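Local coordinates for extracellular solute-binding protein family 1 (Arthrobacter chlorophenolicus, PDB 4R2F), which probably binds beta-glucan oligosaccharides outside the membrane for import by an ABC transporter and here holds the disaccharide laminaribiose, at residues 41-46 and 82-87; 174-179 and 210-215. One frame throughout, in Å; residues are numbered along the deposited sequence.

Contact 1: 41-46 and 82-87; sequences KFWDMP and QTFSSA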
ATOM      1  N   LYS A  41     -20.268  11.745   7.608  1.00 33.06           N
ATOM      2  CA  LYS A  41     -19.053  11.261   8.260  1.00 32.77           C
ATOM      3  C   LYS A  41     -18.055  10.692   7.269  1.00 32.87           C
ATOM      4  O   LYS A  41     -18.354   9.725   6.573  1.00 35.15           O
ATOM      5  CB  LYS A  41     -19.388  10.194   9.298  1.00 33.74           C
ATOM      6  CG  LYS A  41     -20.163  10.751  10.481  1.00 39.74           C
ATOM      7  CD  LYS A  41     -20.671   9.627  11.356  1.00 42.94           C
ATOM      8  CE  LYS A  41     -21.478  10.196  12.503  1.00 72.73           C
ATOM      9  NZ  LYS A  41     -22.027   9.081  13.309  1.00 53.06           N
ATOM     10  N   PHE A  42     -16.862  11.279   7.257  1.00 31.33           N
ATOM     11  CA  PHE A  42     -15.752  10.815   6.447  1.00 32.41           C
ATOM     12  C   PHE A  42     -14.679  10.261   7.363  1.00 32.10           C
ATOM     13  O   PHE A  42     -14.167  10.963   8.235  1.00 35.02           O
ATOM     14  CB  PHE A  42     -15.206  11.966   5.638  1.00 33.53           C
ATOM     15  CG  PHE A  42     -14.019  11.619   4.780  1.00 24.72           C
ATOM     16  CD1 PHE A  42     -14.067  10.565   3.882  1.00 29.11           C
ATOM     17  CD2 PHE A  42     -12.878  12.395   4.828  1.00 29.13           C
ATOM     18  CE1 PHE A  42     -12.979  10.274   3.096  1.00 27.29           C
ATOM     19  CE2 PHE A  42     -11.790  12.126   4.025  1.00 34.87           C
ATOM     20  CZ  PHE A  42     -11.829  11.057   3.171  1.00 27.79           C
ATOM     21  N   TRP A  43     -14.348   8.988   7.175  1.00 28.31           N
ATOM     22  CA  TRP A  43     -13.243   8.365   7.881  1.00 25.68           C
ATOM     23  C   TRP A  43     -12.058   8.224   6.940  1.00 34.47           C
ATOM     24  O   TRP A  43     -12.201   7.752   5.807  1.00 34.48           O
ATOM     25  CB  TRP A  43     -13.647   6.978   8.382  1.00 29.10           C
ATOM     26  CG  TRP A  43     -14.616   6.965   9.545  1.00 31.33           C
ATOM     27  CD1 TRP A  43     -15.310   8.022  10.072  1.00 42.42           C
ATOM     28  CD2 TRP A  43     -15.000   5.817  10.304  1.00 29.40           C
ATOM     29  NE1 TRP A  43     -16.105   7.594  11.118  1.00 35.13           N
ATOM     30  CE2 TRP A  43     -15.929   6.249  11.284  1.00 41.50           C
ATOM     31  CE3 TRP A  43     -14.642   4.462  10.259  1.00 29.43           C
ATOM     32  CZ2 TRP A  43     -16.520   5.371  12.205  1.00 44.16           C
ATOM     33  CZ3 TRP A  43     -15.218   3.588  11.188  1.00 34.66           C
ATOM     34  CH2 TRP A  43     -16.154   4.054  12.146  1.00 36.71           C
ATOM     35  N   ASP A  44     -10.880   8.549   7.460  1.00 28.81           N
ATOM     36  CA  ASP A  44      -9.640   8.605   6.692  1.00 33.66           C
ATOM     37  C   ASP A  44      -8.512   7.937   7.491  1.00 33.86           C
ATOM     38  O   ASP A  44      -8.577   7.868   8.717  1.00 32.81           O
ATOM     39  CB  ASP A  44      -9.278  10.073   6.437  1.00 27.97           C
ATOM     40  CG  ASP A  44      -8.276  10.265   5.271  1.00 35.62           C
ATOM     41  OD1 ASP A  44      -8.196   9.386   4.381  1.00 31.43           O
ATOM     42  OD2 ASP A  44      -7.616  11.326   5.220  1.00 30.26           O
ATOM     43  N   MET A  45      -7.475   7.466   6.805  1.00 34.44           N
ATOM     44  CA  MET A  45      -6.395   6.739   7.458  1.00 27.63           C
ATOM     45  C   MET A  45      -5.218   7.716   7.666  1.00 26.73           C
ATOM     46  O   MET A  45      -5.181   8.800   7.064  1.00 28.85           O
ATOM     47  CB  MET A  45      -5.948   5.552   6.588  1.00 24.20           C
ATOM     48  CG  MET A  45      -7.050   4.573   6.157  1.00 26.84           C
ATOM     49  SD  MET A  45      -8.178   4.009   7.440  1.00 18.41           S
ATOM     50  CE  MET A  45      -7.067   2.989   8.360  1.00 27.37           C
ATOM     51  N   PRO A  46      -4.218   7.310   8.451  1.00 30.42           N
ATOM     52  CA  PRO A  46      -3.004   8.092   8.507  1.00 33.79           C
ATOM     53  C   PRO A  46      -2.152   7.675   7.324  1.00 30.36           C
ATOM     54  O   PRO A  46      -1.338   6.753   7.419  1.00 32.05           O
ATOM     55  CB  PRO A  46      -2.376   7.692   9.866  1.00 33.12           C
ATOM     56  CG  PRO A  46      -3.416   6.856  10.557  1.00 39.33           C
ATOM     57  CD  PRO A  46      -4.167   6.215   9.428  1.00 32.88           C
ATOM     58  N   GLN A  82     -10.821  -4.904  11.412  1.00 35.34           N
ATOM     59  CA  GLN A  82     -11.782  -5.199  12.451  1.00 42.99           C
ATOM     60  C   GLN A  82     -12.526  -3.932  12.843  1.00 42.01           C
ATOM     61  O   GLN A  82     -13.726  -3.984  13.111  1.00 35.95           O
ATOM     62  CB  GLN A  82     -11.053  -5.824  13.664  1.00 45.76           C
ATOM     63  CG  GLN A  82     -11.845  -5.868  14.969  1.00 64.15           C
ATOM     64  CD  GLN A  82     -12.992  -6.853  14.943  1.00 93.09           C
ATOM     65  OE1 GLN A  82     -13.083  -7.702  14.053  1.00 65.15           O
ATOM     66  NE2 GLN A  82     -13.878  -6.748  15.932  1.00 65.61           N
ATOM     67  N   THR A  83     -11.823  -2.802  12.892  1.00 31.39           N
ATOM     68  CA  THR A  83     -12.464  -1.527  13.232  1.00 31.36           C
ATOM     69  C   THR A  83     -13.635  -1.218  12.273  1.00 34.04           C
ATOM     70  O   THR A  83     -14.778  -1.003  12.709  1.00 32.24           O
ATOM     71  CB  THR A  83     -11.452  -0.378  13.232  1.00 33.68           C
ATOM     72  OG1 THR A  83     -10.351  -0.701  14.098  1.00 35.50           O
ATOM     73  CG2 THR A  83     -12.104   0.900  13.664  1.00 36.81           C
ATOM     74  N   PHE A  84     -13.363  -1.247  10.971  1.00 39.47           N
ATOM     75  CA  PHE A  84     -14.430  -1.115   9.956  1.00 32.75           C
ATOM     76  C   PHE A  84     -15.486  -2.217  10.003  1.00 35.13           C
ATOM     77  O   PHE A  84     -16.682  -1.919   9.949  1.00 30.80           O
ATOM     78  CB  PHE A  84     -13.843  -1.073   8.539  1.00 35.73           C
ATOM     79  CG  PHE A  84     -13.239   0.249   8.170  1.00 26.40           C
ATOM     80  CD1 PHE A  84     -14.024   1.267   7.634  1.00 27.72           C
ATOM     81  CD2 PHE A  84     -11.880   0.478   8.343  1.00 31.10           C
ATOM     82  CE1 PHE A  84     -13.466   2.482   7.302  1.00 30.88           C
ATOM     83  CE2 PHE A  84     -11.320   1.695   7.992  1.00 37.77           C
ATOM     84  CZ  PHE A  84     -12.108   2.689   7.468  1.00 30.13           C
ATOM     85  N   SER A  85     -15.061  -3.482  10.057  1.00 29.68           N
ATOM     86  CA  SER A  85     -16.023  -4.583  10.068  1.00 33.47           C
ATOM     87  C   SER A  85     -16.998  -4.444  11.235  1.00 42.65           C
ATOM     88  O   SER A  85     -18.213  -4.633  11.055  1.00 31.65           O
ATOM     89  CB  SER A  85     -15.345  -5.949  10.156  1.00 36.93           C
ATOM     90  OG  SER A  85     -14.685  -6.272   8.945  1.00 51.32           O
ATOM     91  N   SER A  86     -16.461  -4.111  12.410  1.00 30.91           N
ATOM     92  CA  SER A  86     -17.271  -3.934  13.617  1.00 32.30           C
ATOM     93  C   SER A  86     -18.190  -2.708  13.540  1.00 39.83           C
ATOM     94  O   SER A  86     -19.365  -2.805  13.883  1.00 38.95           O
ATOM     95  CB  SER A  86     -16.404  -3.883  14.880  1.00 40.18           C
ATOM     96  OG  SER A  86     -17.222  -3.949  16.045  1.00 42.81           O
ATOM     97  N   ALA A  87     -17.680  -1.564  13.100  1.00 35.76           N
ATOM     98  CA  ALA A  87     -18.536  -0.374  12.934  1.00 35.63           C
ATOM     99  C   ALA A  87     -19.705  -0.605  11.955  1.00 32.92           C
ATOM    100  O   ALA A  87     -20.839  -0.244  12.227  1.00 30.35           O
ATOM    101  CB  ALA A  87     -17.719   0.824  12.473  1.00 40.59           C
TER
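Phe84 reaches out of helix 80-89 and pushes its ring in among Trp43 and Met45 of strand 40-44 and the loop that follows it. Its CG stands anti to the carbonyl carbon (chi1 -77°), which carries the ring away from the helix axis toward the strand. From CB outward, one side of the ring runs beside the indole. Phe84 CD1 comes within 4.2 Å of Trp43 CE3, and Phe84 CE1 closes to 3.7 Å from that same carbon. At the far end, Phe84 CZ is shared: Trp43 CE3 lies 4.2 Å from it and Met45 SD 4.1 Å. On the other side, Phe84 CE2 meets Met45 SD at 3.9 Å; bends at chi2 and chi3 of Met45 bring the sulfur to the ring edge, close to its plane, a Met-aromatic contact. The two aromatic planes meet obliquely, inclined at 59°. The helix belongs to a beta-alpha-beta crossover: it joins strands 70-74 and 96-97, which flank strand 40-44 in parallel, so the connection passes over that strand. Helix 50-61 lies against Phe42 and Asp44, whose side chains leave the strand away from helix 80-89. One turn beyond Phe84, Ala87 CB sits 3.6 Å from Trp43 CH2, and its small methyl lets the six-membered ring come close to the helix. The Met45 side chain is about 7 Å from a bound glucose unit.

Contact 2: 174-179 and 210-215; sequences TDWASL and IMMMLN
Trp176 bridges to helix 204-215, where it meets Met212 and Asn215, and the residues just before it prepare the helix start from which it reaches. At Thr174 the backbone N donates to Ser178 OG over 2.8 Å. Asp175 is the N-cap: its OD1 accepts from Ser178 N at 2.8 Å, capping an N-H of the first turn, which the helix's own i-4 pattern does not serve. Trp176 comes next; a chi1 of -71° sets the indole beside its own backbone N and sends it across to the other helix. Over one face sits the Met212 methyl, a CH-pi contact with CE 3.9 Å from the centroid of the five-membered ring. The thioether behind it approaches obliquely, completing a Met-aromatic pair. At the edge, Trp176 CZ2 lies 3.4 Å from the backbone oxygen Met212 O, close to the indole plane. The Asn215 amide stands beside the pyrrole edge, almost perpendicular to the ring at 86°. With a leucine in place of Trp176, the Met212 methyl would probably lose the flat face it rests on, and Phe240 its stacking partner. Leu179, a turn further on, points toward helix 204-215 and packs on Phe240 and Tyr273. Helix 232-246 takes up the neighbouring space, with Phe240 stacked on Trp176 and also touching Met212, while strand 306-316 lies against Met211 and Leu214.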
ATOM      1  N   THR A 174      21.352  -5.364  -7.893  1.00 38.16           N
ATOM      2  CA  THR A 174      20.572  -5.527  -9.123  1.00 32.32           C
ATOM      3  C   THR A 174      19.754  -6.803  -9.083  1.00 41.30           C
ATOM      4  O   THR A 174      18.937  -7.043  -9.969  1.00 37.31           O
ATOM      5  CB  THR A 174      21.494  -5.590 -10.341  1.00 42.56           C
ATOM      6  OG1 THR A 174      22.425  -6.658 -10.157  1.00 42.40           O
ATOM      7  CG2 THR A 174      22.256  -4.277 -10.502  1.00 44.17           C
ATOM      8  N   ASP A 175      19.977  -7.626  -8.060  1.00 37.18           N
ATOM      9  CA  ASP A 175      19.279  -8.892  -7.933  1.00 37.02           C
ATOM     10  C   ASP A 175      19.409  -9.422  -6.532  1.00 34.96           C
ATOM     11  O   ASP A 175      20.087  -8.797  -5.700  1.00 36.18           O
ATOM     12  CB  ASP A 175      19.788  -9.911  -8.965  1.00 40.07           C
ATOM     13  CG  ASP A 175      21.294 -10.209  -8.859  1.00 45.42           C
ATOM     14  OD1 ASP A 175      21.992  -9.885  -7.868  1.00 38.94           O
ATOM     15  OD2 ASP A 175      21.777 -10.810  -9.824  1.00 41.69           O
ATOM     16  N   TRP A 176      18.765 -10.556  -6.263  1.00 33.87           N
ATOM     17  CA  TRP A 176      18.729 -11.108  -4.897  1.00 41.13           C
ATOM     18  C   TRP A 176      20.124 -11.460  -4.383  1.00 46.94           C
ATOM     19  O   TRP A 176      20.451 -11.176  -3.238  1.00 42.27           O
ATOM     20  CB  TRP A 176      17.804 -12.325  -4.816  1.00 36.47           C
ATOM     21  CG  TRP A 176      16.361 -11.964  -4.930  1.00 29.93           C
ATOM     22  CD1 TRP A 176      15.846 -10.753  -5.337  1.00 38.64           C
ATOM     23  CD2 TRP A 176      15.233 -12.801  -4.660  1.00 33.41           C
ATOM     24  NE1 TRP A 176      14.481 -10.787  -5.298  1.00 35.91           N
ATOM     25  CE2 TRP A 176      14.074 -12.032  -4.900  1.00 34.24           C
ATOM     26  CE3 TRP A 176      15.087 -14.119  -4.220  1.00 37.10           C
ATOM     27  CZ2 TRP A 176      12.788 -12.538  -4.721  1.00 37.99           C
ATOM     28  CZ3 TRP A 176      13.814 -14.611  -4.031  1.00 37.96           C
ATOM     29  CH2 TRP A 176      12.681 -13.824  -4.288  1.00 45.71           C
ATOM     30  N   ALA A 177      20.940 -12.052  -5.246  1.00 41.85           N
ATOM     31  CA  ALA A 177      22.289 -12.451  -4.881  1.00 47.22           C
ATOM     32  C   ALA A 177      23.111 -11.221  -4.524  1.00 38.12           C
ATOM     33  O   ALA A 177      23.829 -11.232  -3.540  1.00 37.19           O
ATOM     34  CB  ALA A 177      22.950 -13.235  -6.016  1.00 40.88           C
ATOM     35  N   SER A 178      23.000 -10.152  -5.305  1.00 35.86           N
ATOM     36  CA  SER A 178      23.726  -8.944  -4.972  1.00 33.25           C
ATOM     37  C   SER A 178      23.129  -8.244  -3.713  1.00 38.66           C
ATOM     38  O   SER A 178      23.867  -7.649  -2.944  1.00 38.82           O
ATOM     39  CB  SER A 178      23.865  -8.018  -6.193  1.00 41.85           C
ATOM     40  OG  SER A 178      22.620  -7.526  -6.673  1.00 34.10           O
ATOM     41  N   LEU A 179      21.819  -8.355  -3.475  1.00 38.29           N
ATOM     42  CA  LEU A 179      21.219  -7.803  -2.239  1.00 32.39           C
ATOM     43  C   LEU A 179      21.835  -8.448  -0.993  1.00 31.93           C
ATOM     44  O   LEU A 179      22.227  -7.758  -0.038  1.00 43.01           O
ATOM     45  CB  LEU A 179      19.683  -7.965  -2.247  1.00 32.53           C
ATOM     46  CG  LEU A 179      18.874  -7.710  -0.972  1.00 42.81           C
ATOM     47  CD1 LEU A 179      19.186  -6.352  -0.396  1.00 59.18           C
ATOM     48  CD2 LEU A 179      17.373  -7.849  -1.248  1.00 40.65           C
ATOM     49  N   ILE A 210       4.692 -10.451   0.188  1.00 31.51           N
ATOM     50  CA  ILE A 210       4.041 -10.591  -1.102  1.00 31.46           C
ATOM     51  C   ILE A 210       4.881  -9.989  -2.210  1.00 35.56           C
ATOM     52  O   ILE A 210       4.992 -10.594  -3.273  1.00 29.41           O
ATOM     53  CB  ILE A 210       2.629  -9.966  -1.143  1.00 27.23           C
ATOM     54  CG1 ILE A 210       1.771 -10.449   0.024  1.00 33.45           C
ATOM     55  CG2 ILE A 210       1.942 -10.293  -2.478  1.00 41.09           C
ATOM     56  CD1 ILE A 210       1.514 -11.931   0.038  1.00 36.26           C
ATOM     57  N   MET A 211       5.498  -8.828  -1.983  1.00 28.44           N
ATOM     58  CA  MET A 211       6.406  -8.267  -3.014  1.00 25.68           C
ATOM     59  C   MET A 211       7.488  -9.246  -3.422  1.00 39.44           C
ATOM     60  O   MET A 211       7.792  -9.355  -4.630  1.00 29.96           O
ATOM     61  CB  MET A 211       7.073  -6.934  -2.632  1.00 30.27           C
ATOM     62  CG  MET A 211       7.922  -6.356  -3.791  1.00 29.62           C
ATOM     63  SD  MET A 211       9.623  -6.984  -3.780  1.00 34.85           S
ATOM     64  CE  MET A 211      10.384  -5.720  -2.752  1.00 51.52           C
ATOM     65  N   MET A 212       8.073  -9.964  -2.455  1.00 24.14           N
ATOM     66  CA  MET A 212       9.178 -10.853  -2.832  1.00 31.24           C
ATOM     67  C   MET A 212       8.690 -12.078  -3.596  1.00 25.58           C
ATOM     68  O   MET A 212       9.386 -12.552  -4.511  1.00 30.61           O
ATOM     69  CB  MET A 212      10.054 -11.253  -1.643  1.00 32.46           C
ATOM     70  CG  MET A 212      10.791 -10.065  -1.014  1.00 35.04           C
ATOM     71  SD  MET A 212      12.054  -9.292  -2.046  1.00 29.94           S
ATOM     72  CE  MET A 212      13.307 -10.501  -1.768  1.00 35.10           C
ATOM     73  N   MET A 213       7.506 -12.563  -3.259  1.00 28.86           N
ATOM     74  CA  MET A 213       6.870 -13.644  -4.048  1.00 31.40           C
ATOM     75  C   MET A 213       6.668 -13.140  -5.484  1.00 35.09           C
ATOM     76  O   MET A 213       7.055 -13.803  -6.443  1.00 36.10           O
ATOM     77  CB  MET A 213       5.523 -14.087  -3.432  1.00 32.43           C
ATOM     78  CG  MET A 213       5.590 -14.816  -2.079  1.00 35.52           C
ATOM     79  SD  MET A 213       3.955 -15.149  -1.385  1.00 33.83           S
ATOM     80  CE  MET A 213       4.269 -15.004   0.334  1.00 37.75           C
ATOM     81  N   LEU A 214       6.093 -11.948  -5.639  1.00 31.75           N
ATOM     82  CA  LEU A 214       5.856 -11.397  -6.990  1.00 29.64           C
ATOM     83  C   LEU A 214       7.145 -11.206  -7.764  1.00 33.11           C
ATOM     84  O   LEU A 214       7.226 -11.525  -8.941  1.00 37.83           O
ATOM     85  CB  LEU A 214       5.105 -10.071  -6.894  1.00 28.77           C
ATOM     86  CG  LEU A 214       3.716 -10.147  -6.271  1.00 34.42           C
ATOM     87  CD1 LEU A 214       3.088  -8.768  -6.336  1.00 39.41           C
ATOM     88  CD2 LEU A 214       2.823 -11.160  -6.943  1.00 41.78           C
ATOM     89  N   ASN A 215       8.171 -10.732  -7.066  1.00 31.51           N
ATOM     90  CA  ASN A 215       9.480 -10.526  -7.653  1.00 26.95           C
ATOM     91  C   ASN A 215      10.105 -11.827  -8.164  1.00 33.12           C
ATOM     92  O   ASN A 215      10.928 -11.796  -9.059  1.00 33.79           O
ATOM     93  CB  ASN A 215      10.369  -9.848  -6.619  1.00 36.31           C
ATOM     94  CG  ASN A 215      11.598  -9.184  -7.202  1.00 45.53           C
ATOM     95  OD1 ASN A 215      11.983  -9.393  -8.353  1.00 42.13           O
ATOM     96  ND2 ASN A 215      12.236  -8.373  -6.379  1.00 46.19           N
TER

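Both contacts are buried and each turns on a tryptophan, but they share no helix or strand and lie on opposite sides of the chain's centre, about 34 Å apart between centres. Contact 1 joins a helix to a sheet strand, and its chemistry is wholly apolar: two aromatic rings, a sulfur and a methyl. Contact 2 is helix against helix, and there an indole also meets a backbone carbonyl and an amide, next to a helix start with its own polar capping. The difference extends to the sugar: residues 41-46 run toward the bound disaccharide, whereas 174-179 with 210-215 joins helices of the other half of the molecule.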